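PDB 5KEU: taurine dioxygenase from Burkholderia xenovorans, which probably acts as an Fe(II)- and 2-oxoglutarate-dependent dioxygenase of the TauD/TfdA family, here holding a magnesium ion in its metal site. Local coordinates for residues P18-V22 and L33-D37; P145-D149 and D278-L282. All coordinates share one frame; numbering follows the deposited sequence.

Interaction 1 of 2, residues P18-V22 and L33-D37; sequences PSIQV and LHGVD
The imidazole of His-34 and the side-chain amide of Gln-21 are the flat groups here, neighbours on one face of a two-stranded antiparallel pairing. Gln-21 OE1 comes to 3.8 Å from His-34 CD2, approaching the ring obliquely, with the amide and ring planes 54° apart. The contact is a loose one; NE2 of the ring is hydrogen-bonded to Glu-32 OE1. Beneath these side chains the backbones form a hydrogen-bonded pair: Gln-21 N donates to His-34 O at 2.9 Å, and His-34 N returns a bond to Gln-21 O at 3.0 Å. On the other face Val-22 and Leu-33 run alongside each other in the same direction, with Val-22 CG2 3.7 Å from Leu-33 CD2. Ile-20 spreads its two branches: CG2, anti to the backbone N, reaches Leu-33 CB, while CD1 runs out to Val-36 CB, 3.9 Å away. The backbones stay close as far as Ile-20 and Gly-35; just beyond, two waters join Ser-19 to Gly-35, both donating to Gly-35 O; one accepts from Ser-19 OG, the other donates to Ser-19 O. This is the open end of the beta hairpin 21-24/31-34. Helix 44-57 covers its apolar face, with Ile-50 against Ile-20 and Leu-33, and Gln-49 hydrogen-bonds Ser-19 OG and Ile-20 N; beyond Leu-33, strand 59-62 continues the sheet.

Interaction 2 of 2, residues P145-D149 and D278-L282; sequences PYGGD and DIFDL
Leu-282 reaches across from its loop to the backbone of the other, and its methyl CD1 does most of the touching. That methyl lies 3.4 Å from Tyr-146 O, a buried carbonyl oxygen with no polar partner in the model, and 4.0 Å from Gly-147 CA. It also meets the Tyr-146 ring obliquely, 4.0 Å from ring atom CD1, while Leu-282 CD2 comes near CE1; the two side chains cross at about a right angle. Phe-284 packs edge-to-face with the same tyrosine ring. Gly-147 has no side chain, and at phi 86° its bare CA packs directly against Leu-282 CD1. Gly-148 follows, and Ile-279 CG2 sits 3.4 Å from its N. The contact thus pins two loops of the double-stranded beta-helix core expected of this cupin-clan family, one leading into strand 150-154 and the other following strand 271-274. Its polar grip comes from Asp-278, whose chi1 of 77° sets CG between the backbone N and the carbonyl carbon and turns the carboxylate back to the glycines. Gly-148 N donates to Asp-278 OD1 at 2.9 Å in a nearly straight bond (167°), meeting the syn side of the oxygen. Asp-278 OD2 accepts from a water, 2.8 Å away, that in turn takes the N-H of Asp-149, and from Ala-27 N of the second subunit, which also packs Ser-26 against Asp-278 and Tyr-146.

In the fold
Interaction 1 closes near the N-terminus before interaction 2 opens; their centres are 29 Å apart and their nearest atoms about 16 Å, so they do not touch. The hairpin of interaction 1 forms one margin of the seven-stranded mixed sheet, with 21-24 outermost within the chain. Interaction 2 ties loops that link this sheet to the four-stranded one: 135-140 to 150-154, and 271-274 to 287-293. The side chain of Asp-149 is about 11 Å from that of the metal ligand His-273, whereas interaction 1 lies away from the metal site. In the dimer the turn of the second subunit's hairpin, residues 26-28, packs on interaction 2, so the hairpin whose open end is interaction 1 meets it from the other chain.

Interaction 1 of 2, residues P18-V22 and L33-D37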
loop_
_atom_site.group_PDB
_atom_site.type_symbol
_atom_site.label_atom_id
_atom_site.label_comp_id
_atom_site.label_asym_id
_atom_site.label_seq_id
_atom_site.Cartn_x
_atom_site.Cartn_y
_atom_site.Cartn_z
ATOM N N PRO B 18 -12.453 8.379 -28.304
ATOM C CA PRO B 18 -12.243 7.230 -27.416
ATOM C C PRO B 18 -13.451 6.977 -26.521
ATOM O O PRO B 18 -13.723 7.765 -25.619
ATOM C CB PRO B 18 -11.019 7.643 -26.582
ATOM C CG PRO B 18 -10.788 9.131 -26.883
ATOM C CD PRO B 18 -11.958 9.621 -27.694
ATOM N N SER B 19 -14.173 5.885 -26.772
ATOM C CA SER B 19 -15.414 5.650 -26.046
ATOM C C SER B 19 -15.166 5.271 -24.594
ATOM O O SER B 19 -16.051 5.469 -23.753
ATOM C CB SER B 19 -16.244 4.562 -26.744
ATOM O OG SER B 19 -15.608 3.290 -26.711
ATOM N N ILE B 20 -13.990 4.749 -24.270
ATOM C CA ILE B 20 -13.710 4.266 -22.926
ATOM C C ILE B 20 -12.807 5.266 -22.219
ATOM O O ILE B 20 -11.663 5.494 -22.628
ATOM C CB ILE B 20 -13.093 2.862 -22.952
ATOM C CG1 ILE B 20 -14.087 1.893 -23.608
ATOM C CG2 ILE B 20 -12.750 2.435 -21.537
ATOM C CD1 ILE B 20 -13.722 0.415 -23.473
ATOM N N GLN B 21 -13.335 5.868 -21.161
ATOM C CA GLN B 21 -12.567 6.793 -20.341
ATOM C C GLN B 21 -11.560 6.030 -19.481
ATOM O O GLN B 21 -11.927 5.061 -18.809
ATOM C CB GLN B 21 -13.540 7.596 -19.475
ATOM C CG GLN B 21 -12.937 8.401 -18.349
ATOM C CD GLN B 21 -14.006 8.922 -17.399
ATOM O OE1 GLN B 21 -13.917 8.733 -16.190
ATOM N NE2 GLN B 21 -15.031 9.566 -17.948
ATOM N N VAL B 22 -10.294 6.470 -19.496
ATOM C CA VAL B 22 -9.206 5.830 -18.753
ATOM C C VAL B 22 -8.730 6.800 -17.673
ATOM O O VAL B 22 -8.190 7.868 -17.987
ATOM C CB VAL B 22 -8.039 5.424 -19.668
ATOM C CG1 VAL B 22 -6.870 4.825 -18.834
ATOM C CG2 VAL B 22 -8.500 4.429 -20.721
ATOM N N LEU B 33 -11.555 2.275 -15.612
ATOM C CA LEU B 33 -12.189 2.486 -16.910
ATOM C C LEU B 33 -13.689 2.716 -16.741
ATOM O O LEU B 33 -14.338 2.088 -15.896
ATOM C CB LEU B 33 -11.952 1.301 -17.857
ATOM C CG LEU B 33 -10.515 0.798 -18.033
ATOM C CD1 LEU B 33 -10.421 -0.229 -19.156
ATOM C CD2 LEU B 33 -9.521 1.917 -18.250
ATOM N N HIS B 34 -14.236 3.623 -17.544
ATOM C CA HIS B 34 -15.660 3.908 -17.517
ATOM C C HIS B 34 -16.146 4.048 -18.949
ATOM O O HIS B 34 -15.366 4.343 -19.856
ATOM C CB HIS B 34 -15.986 5.174 -16.705
ATOM C CG HIS B 34 -15.696 5.047 -15.236
ATOM N ND1 HIS B 34 -16.586 4.479 -14.345
ATOM C CD2 HIS B 34 -14.618 5.418 -14.501
ATOM C CE1 HIS B 34 -16.067 4.503 -13.129
ATOM N NE2 HIS B 34 -14.873 5.066 -13.197
ATOM N N GLY B 35 -17.431 3.789 -19.148
ATOM C CA GLY B 35 -18.045 3.909 -20.453
ATOM C C GLY B 35 -18.219 2.615 -21.218
ATOM O O GLY B 35 -18.404 2.657 -22.440
ATOM N N VAL B 36 -18.170 1.470 -20.552
ATOM C CA VAL B 36 -18.333 0.188 -21.222
ATOM C C VAL B 36 -19.201 -0.711 -20.345
ATOM O O VAL B 36 -19.132 -0.649 -19.115
ATOM C CB VAL B 36 -16.963 -0.451 -21.542
ATOM C CG1 VAL B 36 -16.194 -0.792 -20.260
ATOM C CG2 VAL B 36 -17.137 -1.668 -22.407
ATOM N N ASP B 37 -20.051 -1.516 -20.980
ATOM C CA ASP B 37 -20.995 -2.388 -20.280
ATOM C C ASP B 37 -20.506 -3.826 -20.445
ATOM O O ASP B 37 -20.650 -4.421 -21.515
ATOM C CB ASP B 37 -22.403 -2.189 -20.835
ATOM C CG ASP B 37 -23.422 -3.171 -20.260
ATOM O OD1 ASP B 37 -23.137 -3.865 -19.259
ATOM O OD2 ASP B 37 -24.536 -3.237 -20.822
HETATM O O HOH W 1 -17.448 1.876 -24.962
HETATM O O HOH W 2 -18.853 5.297 -23.799
#

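Interaction 2 of 2, residues P145-D149 and D278-L282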
loop_
_atom_site.group_PDB
_atom_site.type_symbol
_atom_site.label_atom_id
_atom_site.label_comp_id
_atom_site.label_asym_id
_atom_site.label_seq_id
_atom_site.Cartn_x
_atom_site.Cartn_y
_atom_site.Cartn_z
ATOM N N PRO B 145 -18.042 -3.776 3.621
ATOM C CA PRO B 145 -17.960 -2.305 3.606
ATOM C C PRO B 145 -16.543 -1.784 3.727
ATOM O O PRO B 145 -16.233 -0.706 3.207
ATOM C CB PRO B 145 -18.797 -1.895 4.827
ATOM C CG PRO B 145 -19.685 -3.059 5.099
ATOM C CD PRO B 145 -18.908 -4.272 4.710
ATOM N N TYR B 146 -15.672 -2.498 4.424
ATOM C CA TYR B 146 -14.265 -2.130 4.450
ATOM C C TYR B 146 -13.470 -3.370 4.800
ATOM O O TYR B 146 -14.017 -4.360 5.288
ATOM C CB TYR B 146 -13.978 -1.002 5.442
ATOM C CG TYR B 146 -14.523 -1.256 6.827
ATOM C CD1 TYR B 146 -13.734 -1.841 7.815
ATOM C CD2 TYR B 146 -15.827 -0.908 7.149
ATOM C CE1 TYR B 146 -14.247 -2.069 9.093
ATOM C CE2 TYR B 146 -16.337 -1.130 8.402
ATOM C CZ TYR B 146 -15.551 -1.713 9.370
ATOM O OH TYR B 146 -16.092 -1.918 10.620
ATOM N N GLY B 147 -12.167 -3.281 4.583
ATOM C CA GLY B 147 -11.285 -4.430 4.658
ATOM C C GLY B 147 -11.244 -5.165 3.334
ATOM O O GLY B 147 -12.183 -5.129 2.543
ATOM N N GLY B 148 -10.125 -5.833 3.086
ATOM C CA GLY B 148 -10.009 -6.676 1.910
ATOM C C GLY B 148 -9.440 -6.036 0.672
ATOM O O GLY B 148 -9.634 -6.583 -0.422
ATOM N N ASP B 149 -8.736 -4.909 0.795
ATOM C CA ASP B 149 -8.146 -4.287 -0.387
ATOM C C ASP B 149 -7.093 -5.201 -1.020
ATOM O O ASP B 149 -6.437 -5.998 -0.350
ATOM C CB ASP B 149 -7.498 -2.946 -0.026
ATOM C CG ASP B 149 -8.500 -1.899 0.442
ATOM O OD1 ASP B 149 -9.722 -2.173 0.485
ATOM O OD2 ASP B 149 -8.046 -0.795 0.769
ATOM N N ASP B 278 -5.934 -8.006 6.099
ATOM C CA ASP B 278 -6.681 -7.294 7.137
ATOM C C ASP B 278 -8.125 -7.784 7.277
ATOM O O ASP B 278 -8.776 -7.430 8.266
ATOM C CB ASP B 278 -6.624 -5.769 6.905
ATOM C CG ASP B 278 -7.557 -5.271 5.779
ATOM O OD1 ASP B 278 -7.877 -6.042 4.854
ATOM O OD2 ASP B 278 -7.960 -4.080 5.834
ATOM N N ILE B 279 -8.621 -8.628 6.364
ATOM C CA ILE B 279 -9.980 -9.166 6.495
ATOM C C ILE B 279 -10.104 -10.265 7.540
ATOM O O ILE B 279 -11.227 -10.565 7.970
ATOM C CB ILE B 279 -10.545 -9.775 5.199
ATOM C CG1 ILE B 279 -9.463 -10.515 4.415
ATOM C CG2 ILE B 279 -11.285 -8.740 4.383
ATOM C CD1 ILE B 279 -10.029 -11.474 3.388
ATOM N N PHE B 280 -9.001 -10.908 7.930
ATOM C CA PHE B 280 -9.094 -11.994 8.901
ATOM C C PHE B 280 -9.627 -11.512 10.246
ATOM O O PHE B 280 -10.163 -12.318 11.015
ATOM C CB PHE B 280 -7.727 -12.657 9.078
ATOM N N ASP B 281 -9.511 -10.214 10.532
ATOM C CA ASP B 281 -9.960 -9.634 11.787
ATOM C C ASP B 281 -11.431 -9.221 11.776
ATOM O O ASP B 281 -11.945 -8.809 12.821
ATOM C CB ASP B 281 -9.096 -8.412 12.135
ATOM C CG ASP B 281 -7.628 -8.764 12.337
ATOM O OD1 ASP B 281 -7.221 -9.877 11.950
ATOM O OD2 ASP B 281 -6.878 -7.925 12.881
ATOM N N LEU B 282 -12.117 -9.318 10.637
ATOM C CA LEU B 282 -13.472 -8.800 10.488
ATOM C C LEU B 282 -14.457 -9.936 10.234
ATOM O O LEU B 282 -14.090 -10.990 9.701
ATOM C CB LEU B 282 -13.555 -7.779 9.338
ATOM C CG LEU B 282 -12.661 -6.531 9.398
ATOM C CD1 LEU B 282 -12.790 -5.703 8.118
ATOM C CD2 LEU B 282 -12.971 -5.674 10.629
HETATM O O HOH W 3 -8.206 -3.040 3.248
#